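Local coordinates for protein citrate synthase (Pyrobaculum aerophilum, PDB 2IBP) that probably catalyses the condensation of oxaloacetate with acetyl-CoA and water to citrate and CoA in the tricarboxylic acid cycle, as a homodimer of topologically interlinked, disulfide-closed chains, at residues A[184-187]-A[188-191]; A[356-360]-A[361-365]; A[83-86]-A[87-90]. All blocks are in the same frame, centred on the assembly; numbering follows the deposited sequence.

Contact 1: A[184-187]-A[188-191]; sequences AANF and LYMM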
# COMPACT_ATOMS: atom_id res chain seq x y z
N ALA A 184 20.64 -12.55 11.94
CA ALA A 184 20.91 -11.35 12.72
C ALA A 184 22.40 -10.97 12.66
O ALA A 184 22.77 -9.82 12.42
CB ALA A 184 20.48 -11.55 14.15
N ALA A 185 23.28 -11.95 12.87
CA ALA A 185 24.72 -11.67 12.81
C ALA A 185 25.14 -11.15 11.45
O ALA A 185 25.92 -10.20 11.33
CB ALA A 185 25.54 -12.91 13.16
N ASN A 186 24.60 -11.76 10.41
CA ASN A 186 24.95 -11.35 9.09
C ASN A 186 24.52 -9.90 8.84
O ASN A 186 25.21 -9.15 8.15
CB ASN A 186 24.32 -12.24 8.06
CG ASN A 186 24.70 -11.84 6.68
OD1 ASN A 186 25.88 -11.92 6.32
ND2 ASN A 186 23.73 -11.35 5.90
N PHE A 187 23.36 -9.53 9.36
CA PHE A 187 22.92 -8.15 9.18
C PHE A 187 23.95 -7.18 9.75
O PHE A 187 24.36 -6.22 9.09
CB PHE A 187 21.58 -7.91 9.84
CG PHE A 187 21.19 -6.46 9.90
CD1 PHE A 187 20.95 -5.75 8.74
CD2 PHE A 187 21.13 -5.80 11.11
CE1 PHE A 187 20.64 -4.41 8.78
CE2 PHE A 187 20.78 -4.45 11.16
CZ PHE A 187 20.55 -3.76 9.98
N LEU A 188 24.42 -7.44 10.96
CA LEU A 188 25.42 -6.56 11.56
C LEU A 188 26.72 -6.57 10.78
O LEU A 188 27.39 -5.55 10.65
CB LEU A 188 25.65 -6.90 13.03
CG LEU A 188 24.48 -6.63 13.96
CD1 LEU A 188 24.82 -7.07 15.38
CD2 LEU A 188 24.05 -5.15 13.91
N TYR A 189 27.10 -7.74 10.29
CA TYR A 189 28.28 -7.85 9.43
C TYR A 189 28.11 -7.00 8.15
O TYR A 189 29.02 -6.26 7.76
CB TYR A 189 28.52 -9.33 9.09
CG TYR A 189 29.50 -9.53 7.97
CD1 TYR A 189 30.85 -9.29 8.14
CD2 TYR A 189 29.05 -9.92 6.72
CE1 TYR A 189 31.72 -9.43 7.09
CE2 TYR A 189 29.91 -10.07 5.67
CZ TYR A 189 31.25 -9.82 5.85
OH TYR A 189 32.10 -9.98 4.79
N MET A 190 26.94 -7.07 7.53
CA MET A 190 26.70 -6.30 6.32
C MET A 190 26.63 -4.79 6.59
O MET A 190 26.99 -3.99 5.74
CB MET A 190 25.42 -6.77 5.64
CG MET A 190 25.49 -8.17 5.08
SD MET A 190 24.07 -8.52 4.03
CE MET A 190 22.77 -8.30 5.23
N MET A 191 26.18 -4.42 7.79
CA MET A 191 26.11 -3.01 8.15
C MET A 191 27.50 -2.45 8.37
O MET A 191 27.84 -1.42 7.81
CB MET A 191 25.32 -2.81 9.43
CG MET A 191 23.83 -3.00 9.30
SD MET A 191 23.06 -1.59 8.46
CE MET A 191 23.20 -0.33 9.74
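Phe187 and Met191 form a Met-aromatic pair one turn apart on the buried helix 183-192. The two side chains lie side by side and point the same way. Met191 CG sits over one face of the Phe187 ring, 3.7 Å from its centroid and displaced toward the rim. Its closest ring atom is Phe187 CZ, 3.4 Å from Met191 CG. The sulfur stands obliquely to the same ring, with Met191 SD 4.4 Å from the centroid. Two torsions bring the chain there: CG of Met191 is anti to its own carbonyl carbon (chi1 -73°), and chi2 (-75°) bends the sulfur back along the ring. Leu188 CD2 stands on the same side of the ring, out beyond the rim, 4.1 Å from Phe187 CD2.

A second pair lies on a neighbouring side of the helix. Met190 is folded at chi3, which places Met190 CE 3.3 Å from Asn186 ND2. The other amide atom, Asn186 OD1, accepts a hydrogen bond from the backbone N of Arg178. It also lies at the edge of the Tyr189 ring, 3.8 Å from Tyr189 CD2. Arg178 in turn makes a cation-pi contact with that ring.

The main chain holds these positions with regular i to i+4 bonds, such as Met190 N to Asn186 O at 2.8 Å. Helices 141-169 and 363-382 pack on Phe187, and helix 198-210 packs on Ala184, Ala185 and Leu188. The arrangement is an i to i+4 Met-aromatic pair on a buried helix of the mainly alpha-helical citrate synthase fold.

Contact 2: A[356-360]-A[361-365]; sequences MGIPY and EYFTP. With ACT (acetate ion), chain C.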
# COMPACT_ATOMS: atom_id res chain seq x y z
N MET A 356 24.92 0.49 19.39
CA MET A 356 25.50 -0.33 18.33
C MET A 356 25.95 0.49 17.12
O MET A 356 26.59 -0.03 16.20
CB MET A 356 24.52 -1.39 17.87
CG MET A 356 24.20 -2.45 18.89
SD MET A 356 22.96 -3.53 18.18
CE MET A 356 22.53 -4.57 19.56
N GLY A 357 25.58 1.77 17.08
CA GLY A 357 25.97 2.64 15.98
C GLY A 357 24.99 2.62 14.83
O GLY A 357 25.29 3.06 13.73
N ILE A 358 23.79 2.10 15.08
CA ILE A 358 22.76 2.08 14.05
C ILE A 358 22.11 3.45 14.05
O ILE A 358 21.62 3.91 15.10
CB ILE A 358 21.70 1.02 14.34
CG1 ILE A 358 22.35 -0.38 14.31
CG2 ILE A 358 20.52 1.16 13.35
CD1 ILE A 358 21.44 -1.49 14.75
N PRO A 359 22.19 4.17 12.92
CA PRO A 359 21.57 5.50 12.88
C PRO A 359 20.06 5.43 13.11
O PRO A 359 19.40 4.46 12.75
CB PRO A 359 21.91 6.01 11.48
CG PRO A 359 23.05 5.20 11.05
CD PRO A 359 22.84 3.84 11.65
N TYR A 360 19.49 6.50 13.65
CA TYR A 360 18.07 6.53 13.96
C TYR A 360 17.19 6.17 12.76
O TYR A 360 16.16 5.50 12.93
CB TYR A 360 17.65 7.94 14.37
CG TYR A 360 18.20 8.40 15.69
CD1 TYR A 360 17.93 7.70 16.85
CD2 TYR A 360 18.84 9.63 15.79
CE1 TYR A 360 18.36 8.17 18.09
CE2 TYR A 360 19.28 10.10 17.02
CZ TYR A 360 19.03 9.38 18.16
OH TYR A 360 19.47 9.84 19.39
N GLU A 361 17.55 6.67 11.59
CA GLU A 361 16.75 6.46 10.40
C GLU A 361 16.69 5.00 9.97
O GLU A 361 15.88 4.64 9.12
CB GLU A 361 17.22 7.35 9.25
CG GLU A 361 18.66 7.14 8.77
CD GLU A 361 19.72 7.95 9.53
OE1 GLU A 361 19.47 8.50 10.63
OE2 GLU A 361 20.85 8.03 8.99
N TYR A 362 17.54 4.16 10.57
CA TYR A 362 17.52 2.71 10.28
C TYR A 362 16.71 1.92 11.30
O TYR A 362 16.52 0.71 11.16
CB TYR A 362 18.92 2.13 10.08
CG TYR A 362 19.54 2.62 8.80
CD1 TYR A 362 19.30 1.97 7.59
CD2 TYR A 362 20.21 3.83 8.76
CE1 TYR A 362 19.78 2.46 6.41
CE2 TYR A 362 20.67 4.35 7.57
CZ TYR A 362 20.43 3.68 6.39
OH TYR A 362 20.88 4.20 5.19
N PHE A 363 16.20 2.58 12.34
CA PHE A 363 15.40 1.89 13.36
C PHE A 363 14.15 1.27 12.74
O PHE A 363 13.85 0.09 12.97
CB PHE A 363 14.97 2.86 14.48
CG PHE A 363 16.07 3.18 15.47
CD1 PHE A 363 17.41 3.11 15.13
CD2 PHE A 363 15.73 3.73 16.72
CE1 PHE A 363 18.41 3.46 16.05
CE2 PHE A 363 16.72 4.07 17.62
CZ PHE A 363 18.05 3.93 17.29
N THR A 364 13.39 2.06 11.98
CA THR A 364 12.16 1.55 11.37
C THR A 364 12.46 0.50 10.30
O THR A 364 11.79 -0.52 10.25
CB THR A 364 11.24 2.67 10.92
OG1 THR A 364 10.92 3.47 12.07
CG2 THR A 364 9.96 2.08 10.33
N PRO A 365 13.50 0.72 9.47
CA PRO A 365 13.90 -0.35 8.57
C PRO A 365 14.17 -1.69 9.28
O PRO A 365 13.80 -2.75 8.79
CB PRO A 365 15.15 0.20 7.91
CG PRO A 365 14.82 1.66 7.77
CD PRO A 365 14.09 2.01 9.05
C ACT C . 22.02 8.82 15.13
O ACT C . 21.42 8.62 14.04
OXT ACT C . 22.57 9.94 15.26
CH3 ACT C . 22.06 7.80 16.22
O HOH W 1 13.72 4.94 11.82
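The turn from Pro359 to Phe363 leads the loop after helix 349-356 into helix 363-382. Two successive backbone bonds close it. Tyr362 N donates to Pro359 O at 2.9 Å, and Phe363 N donates to Tyr360 O at 3.0 Å. The donors stand 47° and 59° out of the carbonyl planes, so neither is on a lone pair. A water donates to Tyr360 O and accepts from Thr364 N. It bridges this i to i+4 pair, where a direct helical bond would otherwise lie.

Tyr360 CG lies anti to the carbonyl carbon (chi1 -68°), which sets its ring alongside Phe363. The edge of Tyr360 is directed at the face of Phe363 in an offset edge-to-face stack. Tyr360 CA lies over the Phe363 face, 4.0 Å from the ring centroid. Phe363 CE1 meets Ile358 O at the ring edge. Pro359 CB approaches the edge of the Tyr362 ring, 3.9 Å from Tyr362 CD2. The hydroxyl of Tyr362 is hydrogen-bonded to His165. The side chain of Phe363 is about 9 Å from that of Asp346, predicted to be catalytic.

Acetate, probably from the crystallisation liquor, accepts a nearly straight bond from Tyr360 N, 2.9 Å from its O atom. Its methyl lies over the centre of one Tyr360 face. The backbone N-H at this turn can therefore hold a small carboxylate, while the adjoining ring face receives its apolar end.

Contact 3: A[83-86]-A[87-90]; sequences YINR and MKKY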
# COMPACT_ATOMS: atom_id res chain seq x y z
N TYR A 83 15.58 -24.88 5.55
CA TYR A 83 15.06 -23.50 5.55
C TYR A 83 16.21 -22.49 5.69
O TYR A 83 16.30 -21.49 4.95
CB TYR A 83 14.07 -23.35 6.70
CG TYR A 83 13.53 -21.95 6.89
CD1 TYR A 83 12.51 -21.47 6.09
CD2 TYR A 83 13.89 -21.20 8.00
CE1 TYR A 83 11.98 -20.19 6.30
CE2 TYR A 83 13.38 -19.93 8.21
CZ TYR A 83 12.41 -19.44 7.37
OH TYR A 83 11.84 -18.20 7.61
N ILE A 84 17.06 -22.73 6.67
CA ILE A 84 18.21 -21.86 6.90
C ILE A 84 19.06 -21.76 5.65
O ILE A 84 19.44 -20.67 5.23
CB ILE A 84 19.01 -22.31 8.12
CG1 ILE A 84 18.22 -21.98 9.40
CG2 ILE A 84 20.38 -21.69 8.12
CD1 ILE A 84 18.87 -22.44 10.68
N ASN A 85 19.29 -22.90 4.98
CA ASN A 85 20.07 -22.89 3.75
C ASN A 85 19.39 -22.14 2.61
O ASN A 85 20.05 -21.44 1.86
CB ASN A 85 20.40 -24.30 3.32
CG ASN A 85 21.60 -24.86 4.04
OD1 ASN A 85 22.47 -24.11 4.49
ND2 ASN A 85 21.70 -26.18 4.10
N ARG A 86 18.07 -22.26 2.49
CA ARG A 86 17.35 -21.54 1.46
C ARG A 86 17.44 -20.05 1.73
O ARG A 86 17.75 -19.26 0.85
CB ARG A 86 15.87 -21.96 1.39
CG ARG A 86 15.64 -23.38 0.88
CD ARG A 86 14.17 -23.62 0.56
NE ARG A 86 13.27 -23.41 1.70
CZ ARG A 86 12.92 -24.35 2.56
NH1 ARG A 86 13.48 -25.56 2.50
NH2 ARG A 86 12.08 -24.06 3.53
N MET A 87 17.23 -19.68 2.99
CA MET A 87 17.28 -18.27 3.38
C MET A 87 18.66 -17.70 3.07
O MET A 87 18.78 -16.63 2.52
CB MET A 87 16.91 -18.10 4.85
CG MET A 87 15.52 -18.62 5.18
SD MET A 87 14.27 -17.57 4.47
CE MET A 87 14.33 -16.37 5.80
N LYS A 88 19.72 -18.45 3.38
CA LYS A 88 21.07 -17.97 3.09
C LYS A 88 21.26 -17.72 1.60
O LYS A 88 21.90 -16.74 1.21
CB LYS A 88 22.10 -18.95 3.64
CG LYS A 88 22.27 -18.85 5.11
CD LYS A 88 23.15 -19.94 5.67
CE LYS A 88 23.41 -19.69 7.13
NZ LYS A 88 24.32 -20.72 7.69
N LYS A 89 20.77 -18.63 0.77
CA LYS A 89 20.86 -18.50 -0.68
C LYS A 89 20.07 -17.28 -1.16
O LYS A 89 20.46 -16.60 -2.11
CB LYS A 89 20.28 -19.75 -1.36
CG LYS A 89 20.41 -19.75 -2.87
CD LYS A 89 19.82 -21.03 -3.48
CE LYS A 89 18.31 -21.11 -3.26
NZ LYS A 89 17.70 -22.29 -3.95
N TYR A 90 18.96 -17.00 -0.49
CA TYR A 90 18.11 -15.88 -0.90
C TYR A 90 18.57 -14.51 -0.46
O TYR A 90 18.06 -13.51 -0.96
CB TYR A 90 16.69 -16.06 -0.37
CG TYR A 90 15.99 -17.30 -0.81
CD1 TYR A 90 16.16 -17.81 -2.09
CD2 TYR A 90 15.01 -17.86 -0.01
CE1 TYR A 90 15.48 -18.94 -2.49
CE2 TYR A 90 14.30 -18.96 -0.41
CZ TYR A 90 14.53 -19.49 -1.64
OH TYR A 90 13.83 -20.61 -2.01
O HOH W 2 23.57 -23.48 7.09
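The Tyr83 ring carries Met87 on one face and the Arg86 guanidinium at its edge, where NH2 lies in the ring plane. Met87 CG is almost on the ring normal, 3.8 Å from the centroid of Tyr83. The sulfur is more oblique, with Met87 SD 4.3 Å from that centroid, and Met87 CE continues to Tyr83 OH at 3.6 Å. Bends at chi2 (-71°) and chi3 (-82°) lay the methionine along one face of the ring toward the hydroxyl. On the Tyr90 ring, one face meets Arg86 O, 3.1 Å from Tyr90 CG and near the rim. One face of the Arg86 guanidinium rests on Tyr83 CA.

This is the last part of helix 77-90, and Met87 on Tyr83 is an i to i+4 Met-aromatic contact. The helical bonds persist to the end of the segment, where Tyr90 N donates to Arg86 O at 2.9 Å. Helix 141-169 packs on this side: Glu152 forms a salt bridge with Arg86 NE, and Val155 touches Met87. Tyr83 OH is hydrogen-bonded to Ser66 on helix 62-71.

The remaining pairs lie nearer solvent. Lys88 is extended beyond CG and runs beside Ile84, with Lys88 CE 3.8 Å from Ile84 CG2. One water joins Lys88 to Asn85, donating to Asn85 OD1 and accepting from Lys88 NZ, each 2.9 Å from the water oxygen.

In the fold
Along the chain the order is contact 3 (83-90), contact 1 (184-191) and contact 2 (356-365). All three belong to the same citrate synthase domain and do not touch each other. The centres of contacts 1 and 2 are about 13 Å apart, those of contacts 1 and 3 about 15 Å, and those of contacts 2 and 3 about 25 Å. The long helix 141-169 joins them, since side chains of all three pack on it. Helix 363-382, which contact 2 opens, also packs against Phe187 of contact 1. Segments distant in sequence are thus gathered round one helix, from partly exposed helix 77-90 inward toward the predicted active site.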